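Local coordinates for tRNA (cytosine(72)-C(5))-methyltransferase (Pyrococcus horikoshii, PDB 5ZVE), which methylates the C5 position of cytosine 72 in several tRNAs, using S-adenosyl-L-methionine as the methyl donor, at residues A307-L312 / L379-D384. Numbering follows the deposited sequence.
Sequences AAIKSL and LRKVKD
Lys-381 reaches from the end of strand 374-381 to helix 291-310 and meets one carbonyl at the last turn of the helix, Ile-309 O, and one just beyond it, Leu-312 O. Two residues earlier, Leu-379 packs on Met-342 and Leu-344 of strand 342-344. Lys-381 then carries the contact. Its CG lies anti to the backbone N (chi1 178°), and the rest of the chain is fully extended, which carries the ammonium across to the helix end. On the way, Lys-381 CD passes 3.7 Å from Leu-312 CB. Lys-381 NZ donates to Ile-309 O at 2.7 Å, tilted 21° from the carbonyl plane. Lys-381 NZ also donates to Leu-312 O at 2.8 Å, with a C=O...N angle of 150°. Ile-309 O is shared, since Leu-312 N also bonds to it at 3.2 Å. Beyond Lys-381 the chain bows outward at Val-382 and returns toward the helix, bringing in the C-terminal Asp-384 as third partner. Asp-384 OD1 forms a salt bridge with Lys-381 NZ at 2.9 Å, met on the anti side and well out of the carboxylate plane. Its OD2 pairs with Arg-314, so the carboxylate links two basic side chains. With an alanine in place of Lys-381, Ile-309 O and Leu-312 O would probably lose this donor and Asp-384 OD1 its cation. The contact joins the end of helix 291-310 to the end of strand 374-381, the antiparallel strand between 316-322 and 342-344 in the Rossmann-like methyltransferase sheet. Three oxygens grip one buried ammonium, and the carboxylate together with the helix C-terminus would be expected to favour its positive charge.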
loop_
_atom_site.group_PDB
_atom_site.type_symbol
_atom_site.label_atom_id
_atom_site.label_comp_id
_atom_site.label_asym_id
_atom_site.label_seq_id
_atom_site.Cartn_x
_atom_site.Cartn_y
_atom_site.Cartn_z
ATOM N N ALA A 307 -2.230 -17.797 15.957
ATOM C CA ALA A 307 -1.726 -17.048 17.102
ATOM C C ALA A 307 -2.717 -15.961 17.526
ATOM O O ALA A 307 -2.881 -15.689 18.717
ATOM C CB ALA A 307 -0.370 -16.439 16.782
ATOM N N ALA A 308 -3.379 -15.347 16.548
ATOM C CA ALA A 308 -4.356 -14.299 16.825
ATOM C C ALA A 308 -5.608 -14.869 17.472
ATOM O O ALA A 308 -6.114 -14.324 18.453
ATOM C CB ALA A 308 -4.722 -13.566 15.546
ATOM N N ILE A 309 -6.106 -15.962 16.904
ATOM C CA ILE A 309 -7.294 -16.634 17.415
ATOM C C ILE A 309 -7.116 -17.048 18.875
ATOM O O ILE A 309 -8.007 -16.844 19.700
ATOM C CB ILE A 309 -7.632 -17.877 16.566
ATOM C CG1 ILE A 309 -8.052 -17.457 15.154
ATOM C CG2 ILE A 309 -8.729 -18.703 17.222
ATOM C CD1 ILE A 309 -8.286 -18.629 14.218
ATOM N N LYS A 310 -5.956 -17.614 19.192
ATOM C CA LYS A 310 -5.678 -18.064 20.553
ATOM C C LYS A 310 -5.493 -16.897 21.517
ATOM O O LYS A 310 -5.643 -17.056 22.726
ATOM C CB LYS A 310 -4.433 -18.952 20.582
ATOM C CG LYS A 310 -4.618 -20.319 19.946
ATOM C CD LYS A 310 -3.450 -21.250 20.265
ATOM C CE LYS A 310 -2.125 -20.672 19.792
ATOM N NZ LYS A 310 -0.977 -21.591 20.074
ATOM N N SER A 311 -5.174 -15.722 20.981
ATOM C CA SER A 311 -4.963 -14.544 21.816
ATOM C C SER A 311 -6.197 -13.656 21.884
ATOM O O SER A 311 -6.171 -12.597 22.509
ATOM C CB SER A 311 -3.780 -13.727 21.297
ATOM O OG SER A 311 -2.586 -14.491 21.279
ATOM N N LEU A 312 -7.278 -14.083 21.240
ATOM C CA LEU A 312 -8.519 -13.320 21.269
ATOM C C LEU A 312 -9.418 -13.810 22.387
ATOM O O LEU A 312 -9.574 -15.017 22.580
ATOM C CB LEU A 312 -9.265 -13.426 19.935
ATOM C CG LEU A 312 -9.128 -12.305 18.905
ATOM C CD1 LEU A 312 -10.004 -12.611 17.698
ATOM C CD2 LEU A 312 -9.492 -10.951 19.499
ATOM N N LEU A 379 -13.938 -10.925 11.610
ATOM C CA LEU A 379 -14.437 -12.114 12.299
ATOM C C LEU A 379 -14.668 -11.936 13.791
ATOM O O LEU A 379 -13.996 -11.148 14.461
ATOM C CB LEU A 379 -13.485 -13.287 12.110
ATOM C CG LEU A 379 -13.231 -13.826 10.710
ATOM C CD1 LEU A 379 -12.809 -15.253 10.824
ATOM C CD2 LEU A 379 -14.449 -13.749 9.874
ATOM N N ARG A 380 -15.616 -12.714 14.297
ATOM C CA ARG A 380 -15.950 -12.754 15.708
ATOM C C ARG A 380 -15.621 -14.144 16.264
ATOM O O ARG A 380 -16.034 -15.158 15.695
ATOM C CB ARG A 380 -17.431 -12.410 15.892
ATOM C CG ARG A 380 -18.047 -12.769 17.228
ATOM C CD ARG A 380 -17.463 -11.944 18.357
ATOM N NE ARG A 380 -17.394 -10.505 18.090
ATOM C CZ ARG A 380 -18.440 -9.708 17.883
ATOM N NH1 ARG A 380 -19.673 -10.191 17.915
ATOM N NH2 ARG A 380 -18.251 -8.413 17.654
ATOM N N LYS A 381 -14.860 -14.186 17.356
ATOM C CA LYS A 381 -14.492 -15.453 17.987
ATOM C C LYS A 381 -15.630 -15.974 18.859
ATOM O O LYS A 381 -15.844 -15.479 19.967
ATOM C CB LYS A 381 -13.224 -15.294 18.827
ATOM C CG LYS A 381 -12.807 -16.565 19.547
ATOM C CD LYS A 381 -11.482 -16.395 20.271
ATOM C CE LYS A 381 -11.044 -17.700 20.921
ATOM N NZ LYS A 381 -9.718 -17.586 21.591
ATOM N N VAL A 382 -16.357 -16.972 18.364
ATOM C CA VAL A 382 -17.524 -17.474 19.083
ATOM C C VAL A 382 -17.161 -18.507 20.150
ATOM O O VAL A 382 -17.896 -18.675 21.125
ATOM C CB VAL A 382 -18.551 -18.095 18.116
ATOM C CG1 VAL A 382 -19.117 -17.026 17.191
ATOM C CG2 VAL A 382 -17.921 -19.225 17.318
ATOM N N LYS A 383 -16.027 -19.181 19.974
ATOM C CA LYS A 383 -15.554 -20.170 20.944
ATOM C C LYS A 383 -14.078 -20.503 20.730
ATOM O O LYS A 383 -13.481 -20.096 19.733
ATOM C CB LYS A 383 -16.394 -21.447 20.862
ATOM C CG LYS A 383 -16.064 -22.346 19.680
ATOM C CD LYS A 383 -16.914 -23.607 19.701
ATOM C CE LYS A 383 -16.660 -24.474 18.479
ATOM N NZ LYS A 383 -17.390 -25.772 18.562
ATOM N N ASP A 384 -13.492 -21.242 21.668
ATOM C CA ASP A 384 -12.087 -21.628 21.565
ATOM C C ASP A 384 -11.933 -22.968 20.853
ATOM O O ASP A 384 -12.213 -24.018 21.429
ATOM C CB ASP A 384 -11.446 -21.701 22.949
ATOM C CG ASP A 384 -11.579 -20.407 23.721
ATOM O OD1 ASP A 384 -10.765 -19.489 23.491
ATOM O OD2 ASP A 384 -12.502 -20.308 24.555
#